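PDB 3QTG: pyruvate kinase from Pyrobaculum aerophilum, which catalyses the last step of glycolysis, the transfer of phosphate from phosphoenolpyruvate to ADP that yields pyruvate and ATP. Local coordinates for residues K364-L369 / V445-I450; E419-P424 / S437-T442. All coordinates share one frame; numbering follows the deposited sequence.

Interaction 1. Residues K364-L369 / V445-I450; sequences KGLVEL and VATYGI
L366 drops from helix 358-373 onto V445 and T447, two residues of strand 444-448 whose side chains point toward the helix from one face of the mixed, mostly parallel sheet of the C-terminal alpha/beta domain.

Carbon-carbon packing carries the contact, and no polar bond joins the two segments. The L366 and V445 side chains pass each other at a slant, with CG of L366 3.9 Å from CG1 of V445. That methyl stands anti to the backbone N of V445 (chi1 172°), which brings it up to the branch point of the leucine. L366 meets T447 end on, its CD2 lying only 3.3 Å from CG2 of T447. This is tighter than carbon atoms normally pack, and both residues have first torsions away from the usual staggered values, so the exact placement of the two groups is doubtful. V457 of the antiparallel neighbour 455-460 touches all three side chains, while F362 and A370 of the same helix pack on T447 and V445.

Away from the strand, K364 NZ and E368 OE2, one turn apart, form a salt bridge of 3.3 Å whose hydrogen bond is weak. L369, nearer the sheet, packs on F362 of the second subunit. On the other face of the strand, A446 and Y448 turn to helix 428-439, so the strand is covered on both sides.

The polar detail is on T447, and it shares the doubt about that torsion: as modelled, its buried OG1 has no hydrogen-bonding partner and lies 3.4 Å from CD2 of L366.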
# COMPACT_ATOMS: atom_id res chain seq x y z
N LYS A 364 -16.58 9.10 1.17
CA LYS A 364 -15.60 8.11 0.70
C LYS A 364 -15.80 6.74 1.39
O LYS A 364 -15.82 5.71 0.72
CB LYS A 364 -14.18 8.61 0.97
CG LYS A 364 -13.11 7.70 0.44
CD LYS A 364 -11.77 8.38 0.49
CE LYS A 364 -10.64 7.47 0.01
NZ LYS A 364 -10.25 6.50 1.11
N GLY A 365 -15.93 6.75 2.72
CA GLY A 365 -16.13 5.53 3.50
C GLY A 365 -17.40 4.80 3.10
O GLY A 365 -17.41 3.59 2.97
N LEU A 366 -18.48 5.56 2.89
CA LEU A 366 -19.73 5.02 2.33
C LEU A 366 -19.59 4.35 0.96
O LEU A 366 -20.13 3.26 0.74
CB LEU A 366 -20.80 6.09 2.27
CG LEU A 366 -22.00 5.85 3.17
CD1 LEU A 366 -21.57 5.56 4.64
CD2 LEU A 366 -22.89 7.05 3.07
N VAL A 367 -18.89 5.02 0.06
CA VAL A 367 -18.73 4.53 -1.32
C VAL A 367 -17.93 3.21 -1.32
O VAL A 367 -18.33 2.25 -1.99
CB VAL A 367 -18.08 5.60 -2.21
CG1 VAL A 367 -17.50 4.98 -3.50
CG2 VAL A 367 -19.08 6.73 -2.52
N GLU A 368 -16.83 3.18 -0.57
CA GLU A 368 -16.00 1.99 -0.44
C GLU A 368 -16.74 0.87 0.26
O GLU A 368 -16.61 -0.29 -0.12
CB GLU A 368 -14.68 2.32 0.27
CG GLU A 368 -13.85 3.29 -0.57
CD GLU A 368 -12.52 3.70 0.03
OE1 GLU A 368 -12.32 3.59 1.27
OE2 GLU A 368 -11.68 4.18 -0.77
N LEU A 369 -17.57 1.22 1.24
CA LEU A 369 -18.39 0.22 1.89
C LEU A 369 -19.36 -0.38 0.89
O LEU A 369 -19.41 -1.59 0.74
CB LEU A 369 -19.10 0.79 3.13
CG LEU A 369 -20.02 -0.17 3.92
CD1 LEU A 369 -19.22 -1.27 4.69
CD2 LEU A 369 -20.91 0.64 4.88
N VAL A 445 -27.05 0.62 0.68
CA VAL A 445 -26.51 1.57 1.64
C VAL A 445 -27.26 2.88 1.40
O VAL A 445 -27.04 3.55 0.38
CB VAL A 445 -24.99 1.78 1.43
CG1 VAL A 445 -24.45 2.92 2.31
CG2 VAL A 445 -24.20 0.49 1.67
N ALA A 446 -28.14 3.24 2.33
CA ALA A 446 -29.00 4.41 2.20
C ALA A 446 -28.62 5.49 3.23
O ALA A 446 -28.49 5.18 4.40
CB ALA A 446 -30.47 4.01 2.37
N THR A 447 -28.43 6.73 2.78
CA THR A 447 -28.04 7.85 3.67
C THR A 447 -28.74 9.17 3.46
O THR A 447 -29.27 9.47 2.40
CB THR A 447 -26.56 8.31 3.49
OG1 THR A 447 -26.04 7.93 2.21
CG2 THR A 447 -25.72 7.84 4.57
N TYR A 448 -28.66 9.99 4.50
CA TYR A 448 -28.78 11.43 4.39
C TYR A 448 -27.83 12.08 5.41
O TYR A 448 -27.37 11.43 6.37
CB TYR A 448 -30.23 11.91 4.60
CG TYR A 448 -30.78 11.68 5.99
CD1 TYR A 448 -30.38 12.50 7.05
CD2 TYR A 448 -31.69 10.66 6.25
CE1 TYR A 448 -30.85 12.30 8.34
CE2 TYR A 448 -32.18 10.46 7.54
CZ TYR A 448 -31.75 11.29 8.57
OH TYR A 448 -32.19 11.12 9.86
N GLY A 449 -27.53 13.36 5.19
CA GLY A 449 -26.82 14.11 6.21
C GLY A 449 -26.40 15.49 5.79
O GLY A 449 -25.86 15.67 4.70
N ILE A 450 -26.62 16.46 6.68
CA ILE A 450 -26.19 17.84 6.45
C ILE A 450 -25.16 18.26 7.47
O ILE A 450 -25.13 17.71 8.58
CB ILE A 450 -27.35 18.88 6.48
CG1 ILE A 450 -28.22 18.74 7.73
CG2 ILE A 450 -28.19 18.77 5.25
CD1 ILE A 450 -28.02 19.85 8.73

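Interaction 2. Residues E419-P424 / S437-T442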
# COMPACT_ATOMS: atom_id res chain seq x y z
N GLU A 419 -29.12 8.96 -10.28
CA GLU A 419 -30.48 8.87 -10.79
C GLU A 419 -31.44 9.64 -9.88
O GLU A 419 -31.92 9.11 -8.87
CB GLU A 419 -30.95 7.43 -11.01
CG GLU A 419 -32.07 7.40 -12.04
CD GLU A 419 -32.85 6.12 -12.03
OE1 GLU A 419 -34.09 6.19 -11.85
OE2 GLU A 419 -32.24 5.04 -12.20
N PRO A 420 -31.72 10.90 -10.25
CA PRO A 420 -32.54 11.75 -9.41
C PRO A 420 -34.03 11.48 -9.56
O PRO A 420 -34.56 11.42 -10.68
CB PRO A 420 -32.15 13.16 -9.85
CG PRO A 420 -31.69 13.01 -11.28
CD PRO A 420 -31.20 11.60 -11.45
N LEU A 421 -34.69 11.34 -8.42
CA LEU A 421 -36.11 11.02 -8.31
C LEU A 421 -36.79 12.11 -7.51
O LEU A 421 -36.35 12.44 -6.40
CB LEU A 421 -36.29 9.67 -7.59
CG LEU A 421 -35.58 8.45 -8.20
CD1 LEU A 421 -35.32 7.38 -7.18
CD2 LEU A 421 -36.36 7.90 -9.40
N TYR A 422 -37.84 12.68 -8.07
CA TYR A 422 -38.64 13.66 -7.35
C TYR A 422 -39.47 12.93 -6.30
O TYR A 422 -40.33 12.12 -6.64
CB TYR A 422 -39.53 14.46 -8.29
CG TYR A 422 -40.45 15.41 -7.55
CD1 TYR A 422 -39.94 16.54 -6.92
CD2 TYR A 422 -41.81 15.16 -7.48
CE1 TYR A 422 -40.78 17.41 -6.23
CE2 TYR A 422 -42.66 16.02 -6.80
CZ TYR A 422 -42.14 17.15 -6.17
OH TYR A 422 -42.98 18.00 -5.49
N ILE A 423 -39.19 13.22 -5.02
CA ILE A 423 -39.90 12.62 -3.89
C ILE A 423 -40.21 13.71 -2.84
O ILE A 423 -39.32 14.10 -2.08
CB ILE A 423 -39.08 11.48 -3.22
CG1 ILE A 423 -38.79 10.36 -4.23
CG2 ILE A 423 -39.81 10.90 -2.00
CD1 ILE A 423 -37.81 9.33 -3.73
N PRO A 424 -41.48 14.19 -2.80
CA PRO A 424 -41.94 15.09 -1.73
C PRO A 424 -41.85 14.41 -0.36
O PRO A 424 -42.23 13.24 -0.22
CB PRO A 424 -43.41 15.34 -2.10
CG PRO A 424 -43.51 15.00 -3.55
CD PRO A 424 -42.54 13.91 -3.78
N SER A 437 -38.28 2.41 0.30
CA SER A 437 -39.45 1.66 -0.13
C SER A 437 -39.39 1.47 -1.63
O SER A 437 -39.61 0.37 -2.13
CB SER A 437 -40.73 2.39 0.24
OG SER A 437 -41.00 2.18 1.61
N LEU A 438 -39.07 2.56 -2.32
CA LEU A 438 -39.06 2.60 -3.78
C LEU A 438 -37.86 1.88 -4.40
O LEU A 438 -38.02 1.16 -5.38
CB LEU A 438 -39.12 4.07 -4.23
CG LEU A 438 -39.91 4.56 -5.44
CD1 LEU A 438 -39.29 4.08 -6.75
CD2 LEU A 438 -41.40 4.20 -5.36
N LYS A 439 -36.66 2.06 -3.86
CA LYS A 439 -35.45 1.55 -4.53
C LYS A 439 -34.60 0.60 -3.69
O LYS A 439 -33.41 0.39 -3.98
CB LYS A 439 -34.56 2.71 -5.05
CG LYS A 439 -35.22 3.60 -6.09
CD LYS A 439 -35.40 2.89 -7.42
CE LYS A 439 -36.01 3.83 -8.45
NZ LYS A 439 -36.07 3.23 -9.80
N GLY A 440 -35.21 0.01 -2.68
CA GLY A 440 -34.47 -0.74 -1.68
C GLY A 440 -34.27 -2.20 -1.97
O GLY A 440 -34.57 -3.05 -1.12
N THR A 441 -33.76 -2.50 -3.17
CA THR A 441 -33.24 -3.84 -3.47
C THR A 441 -31.89 -4.09 -2.80
O THR A 441 -31.05 -3.19 -2.65
CB THR A 441 -33.18 -4.17 -5.01
OG1 THR A 441 -33.04 -2.96 -5.77
CG2 THR A 441 -34.47 -4.88 -5.46
N THR A 442 -31.70 -5.33 -2.38
CA THR A 442 -30.62 -5.73 -1.50
C THR A 442 -29.45 -6.26 -2.31
O THR A 442 -29.67 -6.99 -3.28
CB THR A 442 -31.18 -6.81 -0.53
OG1 THR A 442 -32.04 -6.18 0.43
CG2 THR A 442 -30.10 -7.57 0.19
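E419 and L421, on edge strand 418-422, both meet K439, toward the C-terminal end of helix 428-439. Strand and helix are the first two elements of a beta-alpha-beta crossover that ends in the parallel strand 444-448, within the C-terminal alpha/beta domain.

At E419 the side chain runs out extended, CG anti to the backbone N (chi1 -156°), and crosses that of K439 at about a right angle. Its OE1 stops 4.1 Å from K439 NZ: the charges attract but are too far apart for a salt bridge. OE2 has a long, weak ion pair with R14 NH1, and Y400 of the neighbouring strand touches both E419 and K439.

Two residues on, L421 supplies the apolar half. Its CD1 lies against the aliphatic part of K439, 3.8 Å from CE and 3.9 Å from CG. The bend at chi2 (-71°) turns the rest of the lysine chain so that CE as well as CG lies against this methyl. With an alanine at K439, CD1 of L421 would probably lose part of its packing, and OE1 of E419 the lysine charge facing it.

Farther along, I423 leans toward the same helix but packs on K434 and L435, and L435 also touches L421. After K439 the chain goes through an inverse gamma turn centred on G440, spanned by a weak 3.0 Å bond from T441 N to K439 O.

In the fold
Both contacts join a helix to the same five-stranded sheet, but on opposite faces and at different depths. Interaction 1 is core: three buried residues pack helix 358-373 on a strand with neighbours on both sides, close to a second subunit. Interaction 2 is at the surface, where helix 428-439 covers the edge strand 418-422 and no other chain touches its segments. The chemistry follows: branched aliphatic groups against each other in the first, a lysine's carbons on a leucine in the second, with its charge near a carboxylate but short of a salt bridge. Their centres are 15 Å apart. Helix 428-439 links them, since it leads into strand 444-448.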